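Local structure of DUF4595 domain-containing protein (Bacteroides vulgatus, 3TZG) at residues L133-E138 and Y157-N162; T198-D203 and A219-D224. The protein is of unknown function but forms a porin-like antiparallel beta barrel. All blocks are in the same frame, centred on the assembly; numbering follows the deposited sequence.

Contact 1 (L133-E138 and Y157-N162)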
ATOM      1  N   LEU A 133      -1.973  15.399  13.775  1.00 59.25           N
ATOM      2  CA  LEU A 133      -1.333  14.274  14.458  1.00 59.10           C
ATOM      3  C   LEU A 133      -0.594  13.316  13.492  1.00 61.41           C
ATOM      4  O   LEU A 133      -0.044  12.312  13.947  1.00 62.30           O
ATOM      5  CB  LEU A 133      -2.365  13.481  15.265  1.00 58.87           C
ATOM      6  CG  LEU A 133      -2.579  13.946  16.703  1.00 66.77           C
ATOM      7  CD1 LEU A 133      -3.416  15.230  16.767  1.00 69.73           C
ATOM      8  CD2 LEU A 133      -3.306  12.887  17.494  1.00 68.54           C
ATOM      9  N   GLY A 134      -0.558  13.641  12.206  1.00 54.28           N
ATOM     10  CA  GLY A 134       0.121  12.821  11.216  1.00 52.21           C
ATOM     11  C   GLY A 134      -0.682  11.655  10.673  1.00 53.39           C
ATOM     12  O   GLY A 134      -0.158  10.859   9.885  1.00 51.47           O
ATOM     13  N   ARG A 135      -1.956  11.556  11.079  1.00 48.92           N
ATOM     14  CA  ARG A 135      -2.875  10.503  10.645  1.00 47.03           C
ATOM     15  C   ARG A 135      -3.376  10.759   9.245  1.00 49.42           C
ATOM     16  O   ARG A 135      -3.728  11.892   8.940  1.00 50.14           O
ATOM     17  CB  ARG A 135      -4.072  10.392  11.610  1.00 45.81           C
ATOM     18  CG  ARG A 135      -3.662   9.897  12.987  1.00 50.02           C
ATOM     19  CD  ARG A 135      -4.824   9.865  13.933  1.00 55.99           C
ATOM     20  NE  ARG A 135      -5.377  11.196  14.172  1.00 62.59           N
ATOM     21  CZ  ARG A 135      -6.280  11.470  15.103  1.00 81.47           C
ATOM     22  NH1 ARG A 135      -6.708  10.519  15.924  1.00 68.66           N
ATOM     23  NH2 ARG A 135      -6.737  12.703  15.247  1.00 80.16           N
ATOM     24  N   LEU A 136      -3.430   9.709   8.390  1.00 44.56           N
ATOM     25  CA  LEU A 136      -3.941   9.843   7.014  1.00 42.78           C
ATOM     26  C   LEU A 136      -5.465  10.030   7.063  1.00 45.79           C
ATOM     27  O   LEU A 136      -6.177   9.119   7.498  1.00 45.81           O
ATOM     28  CB  LEU A 136      -3.541   8.622   6.169  1.00 41.52           C
ATOM     29  CG  LEU A 136      -4.068   8.579   4.748  1.00 45.19           C
ATOM     30  CD1 LEU A 136      -3.544   9.752   3.945  1.00 47.40           C
ATOM     31  CD2 LEU A 136      -3.709   7.292   4.094  1.00 42.48           C
ATOM     32  N   LYS A 137      -5.955  11.219   6.675  1.00 41.38           N
ATOM     33  CA  LYS A 137      -7.375  11.548   6.791  1.00 40.46           C
ATOM     34  C   LYS A 137      -8.130  11.337   5.504  1.00 44.18           C
ATOM     35  O   LYS A 137      -9.279  10.877   5.550  1.00 43.97           O
ATOM     36  CB  LYS A 137      -7.580  12.985   7.272  1.00 41.33           C
ATOM     37  CG  LYS A 137      -7.595  13.052   8.823  1.00 59.15           C
ATOM     38  CD  LYS A 137      -8.899  12.455   9.482  1.00 62.44           C
ATOM     39  CE  LYS A 137      -8.910  12.421  10.984  1.00 74.37           C
ATOM     40  NZ  LYS A 137      -8.751  13.773  11.613  1.00 86.71           N
ATOM     41  N   GLU A 138      -7.502  11.654   4.360  1.00 40.07           N
ATOM     42  CA  GLU A 138      -8.139  11.538   3.039  1.00 37.80           C
ATOM     43  C   GLU A 138      -7.166  11.179   1.963  1.00 36.63           C
ATOM     44  O   GLU A 138      -6.000  11.589   2.004  1.00 34.99           O
ATOM     45  CB  GLU A 138      -8.816  12.844   2.628  1.00 39.84           C
ATOM     46  CG  GLU A 138      -9.929  13.332   3.511  1.00 44.65           C
ATOM     47  CD  GLU A 138     -10.392  14.730   3.166  1.00 63.53           C
ATOM     48  OE1 GLU A 138     -10.043  15.242   2.078  1.00 56.34           O
ATOM     49  OE2 GLU A 138     -11.160  15.294   3.976  1.00 66.16           O
ATOM     50  N   TYR A 157     -10.892   8.631   6.194  1.00 39.49           N
ATOM     51  CA  TYR A 157     -10.532   7.720   7.298  1.00 39.43           C
ATOM     52  C   TYR A 157     -10.898   8.293   8.642  1.00 44.16           C
ATOM     53  O   TYR A 157     -10.582   9.445   8.942  1.00 45.17           O
ATOM     54  CB  TYR A 157      -9.016   7.401   7.293  1.00 40.15           C
ATOM     55  CG  TYR A 157      -8.572   6.671   6.052  1.00 40.46           C
ATOM     56  CD1 TYR A 157      -8.719   5.293   5.943  1.00 42.39           C
ATOM     57  CD2 TYR A 157      -8.100   7.365   4.949  1.00 40.92           C
ATOM     58  CE1 TYR A 157      -8.386   4.619   4.771  1.00 43.97           C
ATOM     59  CE2 TYR A 157      -7.759   6.704   3.770  1.00 41.58           C
ATOM     60  CZ  TYR A 157      -7.885   5.328   3.690  1.00 48.57           C
ATOM     61  OH  TYR A 157      -7.535   4.673   2.530  1.00 46.80           O
ATOM     62  N   ASN A 158     -11.496   7.456   9.481  1.00 40.79           N
ATOM     63  CA  ASN A 158     -11.908   7.836  10.833  1.00 40.58           C
ATOM     64  C   ASN A 158     -11.030   7.102  11.886  1.00 43.28           C
ATOM     65  O   ASN A 158     -10.796   5.905  11.749  1.00 39.67           O
ATOM     66  CB  ASN A 158     -13.385   7.529  11.032  1.00 35.71           C
ATOM     67  CG  ASN A 158     -13.885   7.956  12.376  1.00 58.55           C
ATOM     68  OD1 ASN A 158     -13.739   7.241  13.382  1.00 57.12           O
ATOM     69  ND2 ASN A 158     -14.446   9.152  12.432  1.00 47.50           N
ATOM     70  N   TYR A 159     -10.588   7.840  12.941  1.00 40.81           N
ATOM     71  CA  TYR A 159      -9.723   7.381  14.039  1.00 40.10           C
ATOM     72  C   TYR A 159     -10.348   7.661  15.434  1.00 51.94           C
ATOM     73  O   TYR A 159      -9.613   7.782  16.429  1.00 54.72           O
ATOM     74  CB  TYR A 159      -8.365   8.094  13.940  1.00 38.75           C
ATOM     75  CG  TYR A 159      -7.634   7.827  12.645  1.00 38.24           C
ATOM     76  CD1 TYR A 159      -6.780   6.732  12.516  1.00 39.48           C
ATOM     77  CD2 TYR A 159      -7.757   8.692  11.562  1.00 38.33           C
ATOM     78  CE1 TYR A 159      -6.104   6.477  11.320  1.00 37.35           C
ATOM     79  CE2 TYR A 159      -7.099   8.439  10.359  1.00 37.89           C
ATOM     80  CZ  TYR A 159      -6.278   7.329  10.243  1.00 38.25           C
ATOM     81  OH  TYR A 159      -5.618   7.112   9.074  1.00 31.46           O
ATOM     82  N   ASP A 160     -11.694   7.779  15.518  1.00 50.29           N
ATOM     83  CA  ASP A 160     -12.373   8.142  16.769  1.00 51.71           C
ATOM     84  C   ASP A 160     -12.199   7.077  17.843  1.00 55.01           C
ATOM     85  O   ASP A 160     -12.201   7.426  19.018  1.00 56.33           O
ATOM     86  CB  ASP A 160     -13.869   8.412  16.535  1.00 54.30           C
ATOM     87  CG  ASP A 160     -14.142   9.605  15.625  1.00 68.10           C
ATOM     88  OD1 ASP A 160     -13.229  10.467  15.473  1.00 68.46           O
ATOM     89  OD2 ASP A 160     -15.262   9.681  15.063  1.00 74.70           O
ATOM     90  N   ASN A 161     -12.015   5.806  17.461  1.00 50.89           N
ATOM     91  CA  ASN A 161     -11.831   4.703  18.413  1.00 51.14           C
ATOM     92  C   ASN A 161     -10.409   4.726  19.006  1.00 55.87           C
ATOM     93  O   ASN A 161     -10.169   4.054  20.002  1.00 55.49           O
ATOM     94  CB  ASN A 161     -12.126   3.336  17.761  1.00 49.20           C
ATOM     95  CG  ASN A 161     -13.582   3.062  17.413  1.00 73.24           C
ATOM     96  OD1 ASN A 161     -14.485   3.849  17.725  1.00 64.12           O
ATOM     97  ND2 ASN A 161     -13.846   1.902  16.779  1.00 68.00           N
ATOM     98  N   ASN A 162      -9.491   5.526  18.412  1.00 54.22           N
ATOM     99  CA  ASN A 162      -8.089   5.728  18.806  1.00 55.80           C
ATOM    100  C   ASN A 162      -7.363   4.391  19.006  1.00 58.49           C
ATOM    101  O   ASN A 162      -6.854   4.084  20.088  1.00 58.61           O
ATOM    102  CB  ASN A 162      -7.955   6.604  20.066  1.00 65.41           C
ATOM    103  CG  ASN A 162      -7.963   8.085  19.773  1.00114.06           C
ATOM    104  OD1 ASN A 162      -8.935   8.653  19.243  1.00110.41           O
ATOM    105  ND2 ASN A 162      -6.866   8.744  20.118  1.00114.30           N
TER
HETATM  106  O   HOH W   1      -9.634  10.837  17.219  1.00 57.44           O

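Contact 2 (T198-D203 and A219-D224)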
ATOM      1  N   THR A 198       1.800   4.853  13.754  1.00 52.76           N
ATOM      2  CA  THR A 198       1.188   4.327  14.960  1.00 52.02           C
ATOM      3  C   THR A 198      -0.345   4.159  14.892  1.00 53.68           C
ATOM      4  O   THR A 198      -0.866   3.259  15.543  1.00 53.42           O
ATOM      5  CB  THR A 198       1.561   5.346  16.056  1.00 59.89           C
ATOM      6  OG1 THR A 198       2.762   4.875  16.634  1.00 67.08           O
ATOM      7  CG2 THR A 198       0.507   5.548  17.138  1.00 52.41           C
ATOM      8  N   ALA A 199      -1.066   5.060  14.226  1.00 49.17           N
ATOM      9  CA  ALA A 199      -2.539   5.027  14.211  1.00 47.57           C
ATOM     10  C   ALA A 199      -3.102   4.044  13.188  1.00 48.20           C
ATOM     11  O   ALA A 199      -2.492   3.857  12.143  1.00 48.28           O
ATOM     12  CB  ALA A 199      -3.072   6.418  13.901  1.00 48.48           C
ATOM     13  N   LEU A 200      -4.293   3.466  13.471  1.00 41.74           N
ATOM     14  CA  LEU A 200      -5.036   2.582  12.561  1.00 39.40           C
ATOM     15  C   LEU A 200      -6.476   3.078  12.402  1.00 44.56           C
ATOM     16  O   LEU A 200      -7.116   3.352  13.425  1.00 48.04           O
ATOM     17  CB  LEU A 200      -5.035   1.122  13.020  1.00 39.05           C
ATOM     18  CG  LEU A 200      -3.722   0.355  12.873  1.00 41.27           C
ATOM     19  CD1 LEU A 200      -3.778  -1.002  13.596  1.00 39.16           C
ATOM     20  CD2 LEU A 200      -3.319   0.249  11.421  1.00 38.48           C
ATOM     21  N   PRO A 201      -7.017   3.222  11.161  1.00 36.73           N
ATOM     22  CA  PRO A 201      -8.392   3.701  11.033  1.00 36.12           C
ATOM     23  C   PRO A 201      -9.410   2.648  11.469  1.00 42.68           C
ATOM     24  O   PRO A 201      -9.246   1.465  11.159  1.00 43.46           O
ATOM     25  CB  PRO A 201      -8.511   4.015   9.537  1.00 36.35           C
ATOM     26  CG  PRO A 201      -7.580   3.052   8.885  1.00 38.93           C
ATOM     27  CD  PRO A 201      -6.426   2.931   9.833  1.00 35.44           C
ATOM     28  N   ASN A 202     -10.445   3.060  12.205  1.00 40.77           N
ATOM     29  CA  ASN A 202     -11.500   2.134  12.630  1.00 40.44           C
ATOM     30  C   ASN A 202     -12.580   2.010  11.552  1.00 42.63           C
ATOM     31  O   ASN A 202     -13.187   0.952  11.423  1.00 42.18           O
ATOM     32  CB  ASN A 202     -12.110   2.545  13.956  1.00 42.20           C
ATOM     33  CG  ASN A 202     -12.485   3.980  14.096  1.00 59.59           C
ATOM     34  OD1 ASN A 202     -11.683   4.821  14.494  1.00 58.69           O
ATOM     35  ND2 ASN A 202     -13.742   4.255  13.932  1.00 55.07           N
ATOM     36  N   ASP A 203     -12.776   3.054  10.743  1.00 39.39           N
ATOM     37  CA  ASP A 203     -13.783   3.070   9.668  1.00 39.13           C
ATOM     38  C   ASP A 203     -13.253   3.800   8.423  1.00 40.92           C
ATOM     39  O   ASP A 203     -12.416   4.701   8.528  1.00 39.66           O
ATOM     40  CB  ASP A 203     -15.088   3.707  10.161  1.00 41.72           C
ATOM     41  CG  ASP A 203     -15.774   2.834  11.220  1.00 56.05           C
ATOM     42  OD1 ASP A 203     -16.371   1.795  10.843  1.00 55.98           O
ATOM     43  OD2 ASP A 203     -15.660   3.160  12.428  1.00 63.70           O
ATOM     44  N   ALA A 219     -13.017  -1.411   9.861  1.00 38.99           N
ATOM     45  CA  ALA A 219     -11.785  -2.161  10.075  1.00 37.66           C
ATOM     46  C   ALA A 219     -11.786  -2.726  11.469  1.00 40.71           C
ATOM     47  O   ALA A 219     -12.101  -2.021  12.416  1.00 42.58           O
ATOM     48  CB  ALA A 219     -10.585  -1.276   9.854  1.00 37.79           C
ATOM     49  N   ASN A 220     -11.495  -3.991  11.599  1.00 35.92           N
ATOM     50  CA  ASN A 220     -11.513  -4.651  12.890  1.00 37.19           C
ATOM     51  C   ASN A 220     -10.115  -5.274  13.203  1.00 43.12           C
ATOM     52  O   ASN A 220      -9.568  -6.062  12.409  1.00 41.60           O
ATOM     53  CB  ASN A 220     -12.626  -5.711  12.916  1.00 41.77           C
ATOM     54  CG  ASN A 220     -12.754  -6.355  14.254  1.00 65.77           C
ATOM     55  OD1 ASN A 220     -13.098  -5.695  15.243  1.00 80.96           O
ATOM     56  ND2 ASN A 220     -12.365  -7.612  14.337  1.00 39.68           N
ATOM     57  N   TYR A 221      -9.551  -4.906  14.377  1.00 40.94           N
ATOM     58  CA  TYR A 221      -8.231  -5.361  14.754  1.00 40.68           C
ATOM     59  C   TYR A 221      -8.235  -6.120  16.060  1.00 47.71           C
ATOM     60  O   TYR A 221      -8.722  -5.583  17.057  1.00 51.31           O
ATOM     61  CB  TYR A 221      -7.275  -4.158  14.895  1.00 40.71           C
ATOM     62  CG  TYR A 221      -7.331  -3.158  13.775  1.00 42.02           C
ATOM     63  CD1 TYR A 221      -6.564  -3.330  12.623  1.00 43.98           C
ATOM     64  CD2 TYR A 221      -8.122  -2.016  13.873  1.00 42.83           C
ATOM     65  CE1 TYR A 221      -6.612  -2.410  11.580  1.00 43.80           C
ATOM     66  CE2 TYR A 221      -8.176  -1.087  12.838  1.00 43.31           C
ATOM     67  CZ  TYR A 221      -7.417  -1.288  11.692  1.00 49.48           C
ATOM     68  OH  TYR A 221      -7.460  -0.394  10.657  1.00 47.28           O
ATOM     69  N   ARG A 222      -7.649  -7.319  16.099  1.00 44.12           N
ATOM     70  CA  ARG A 222      -7.445  -7.990  17.384  1.00 46.45           C
ATOM     71  C   ARG A 222      -5.980  -7.863  17.717  1.00 52.25           C
ATOM     72  O   ARG A 222      -5.116  -8.110  16.860  1.00 50.88           O
ATOM     73  CB  ARG A 222      -7.946  -9.430  17.483  1.00 48.46           C
ATOM     74  CG  ARG A 222      -7.559 -10.389  16.401  1.00 52.33           C
ATOM     75  CD  ARG A 222      -8.347 -11.684  16.581  1.00 61.90           C
ATOM     76  NE  ARG A 222      -9.797 -11.458  16.678  1.00 59.38           N
ATOM     77  CZ  ARG A 222     -10.692 -12.435  16.815  1.00 72.26           C
ATOM     78  NH1 ARG A 222     -10.299 -13.709  16.837  1.00 55.85           N
ATOM     79  NH2 ARG A 222     -11.991 -12.148  16.921  1.00 46.20           N
ATOM     80  N   LEU A 223      -5.722  -7.339  18.933  1.00 51.40           N
ATOM     81  CA  LEU A 223      -4.399  -6.978  19.429  1.00 52.91           C
ATOM     82  C   LEU A 223      -3.920  -7.926  20.506  1.00 57.63           C
ATOM     83  O   LEU A 223      -4.648  -8.214  21.456  1.00 57.91           O
ATOM     84  CB  LEU A 223      -4.432  -5.541  19.987  1.00 53.73           C
ATOM     85  CG  LEU A 223      -4.842  -4.415  19.022  1.00 59.18           C
ATOM     86  CD1 LEU A 223      -5.426  -3.270  19.781  1.00 60.72           C
ATOM     87  CD2 LEU A 223      -3.681  -3.923  18.173  1.00 61.87           C
ATOM     88  N   ASP A 224      -2.694  -8.420  20.334  1.00 55.66           N
ATOM     89  CA  ASP A 224      -2.009  -9.297  21.284  1.00 58.27           C
ATOM     90  C   ASP A 224      -0.896  -8.473  21.891  1.00 64.46           C
ATOM     91  O   ASP A 224       0.078  -8.152  21.206  1.00 62.58           O
ATOM     92  CB  ASP A 224      -1.510 -10.577  20.591  1.00 60.27           C
ATOM     93  CG  ASP A 224      -1.575 -11.848  21.419  1.00 67.44           C
ATOM     94  OD1 ASP A 224      -0.993 -11.869  22.529  1.00 66.67           O
ATOM     95  OD2 ASP A 224      -2.139 -12.850  20.923  1.00 73.20           O
TER

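Contact 1 (L133-E138 and Y157-N162)
Arg135 and Tyr159 pass each other in opposite directions where the beta hairpin of strands 136-145 and 150-158, part of the antiparallel barrel, parts at its open end. The last cross-strand backbone bond here is Tyr157 N to Lys137 O; beyond it the two chains diverge, and the Tyr159 side chain reaches across from one to the other. With CG anti to the carbonyl carbon, chi1 -60° lays the Tyr159 ring alongside Arg135. Its CB lies 3.5 Å from Arg135 NH1. Further along, CG, CD1 and CD2 lie under Arg135 CD, a CH-pi contact with CD 4.0 Å from the Tyr159 ring centroid, and Lys137 CE meets the ring edge at CD2. CE2 and CZ reach Arg135 CB, while the phenol OH ends in a hydrogen bond on Leu136 O at 2.6 Å; Leu136 O lies at the ring edge, in its plane. The charged ends of Arg135 and Lys137 both find Asp131, through NE and NZ. The Tyr157 ring puts CE2 against Leu136 CD2, and its OH accepts from the backbone N of Asp177. A water bridges the two chains, accepting from Arg135 NH1 and donating to Tyr159 O, 3.2 Å from each.

Contact 2 (T198-D203 and A219-D224)
Tyr221 lays its ring beneath Leu200 and reaches Pro201 with its hydroxyl, at the end of the beta hairpin formed by strands 199-208 and 213-224 of the barrel. Leu200 CD1 sits over one face of the Tyr221 ring, 3.9 Å from its centroid, a CH-pi contact displaced toward the CD1-CE1 side. Leu200 CB covers the same ring nearer the phenol end, 3.6 Å from Tyr221 CZ. The hydroxyl OH of Tyr221 donates to Pro201 O at 2.6 Å, its oxygen tilted 17° from the carbonyl plane, and the acceptor lies in the plane of the ring. Pro201 CD also touches this OH. Next to it, Ala219 turns its CB toward the other strand, 3.3 Å from Pro201 O, while Ala219 N bonds to Asn202 O at 2.8 Å and pairs the two backbones. Ile163 and Ile231 add apolar contacts to Tyr221. A phenylalanine in place of Tyr221 would probably keep much of the packing under Leu200 but leave Pro201 O without its hydroxyl donor. With a single backbone bond between the two segments, the rest of the join falls to one tyrosine, polar at its hydroxyl and apolar across its ring face.

Contacts 1 and 2 lie 11 Å apart, centre to centre, on the same side of the chain's centre, and neighbouring strands 150-158 and 199-208 connect them. Asn158 pairs with the second hairpin through probable backbone bonds, Asn158 O to Asn202 N at 2.9 Å and Asn158 N to Asp203 O at 3.1 Å. The Asn202 side chain also bonds across this seam: ND2 gives to Asn158 OD1, and OD1 accepts from Asn161 N. Pro201 lies between the two, touched by Tyr157 and Tyr159 of contact 1 and by Tyr221 of contact 2. Both contacts use a tyrosine hydroxyl to hold a backbone carbonyl where hairpin strands separate.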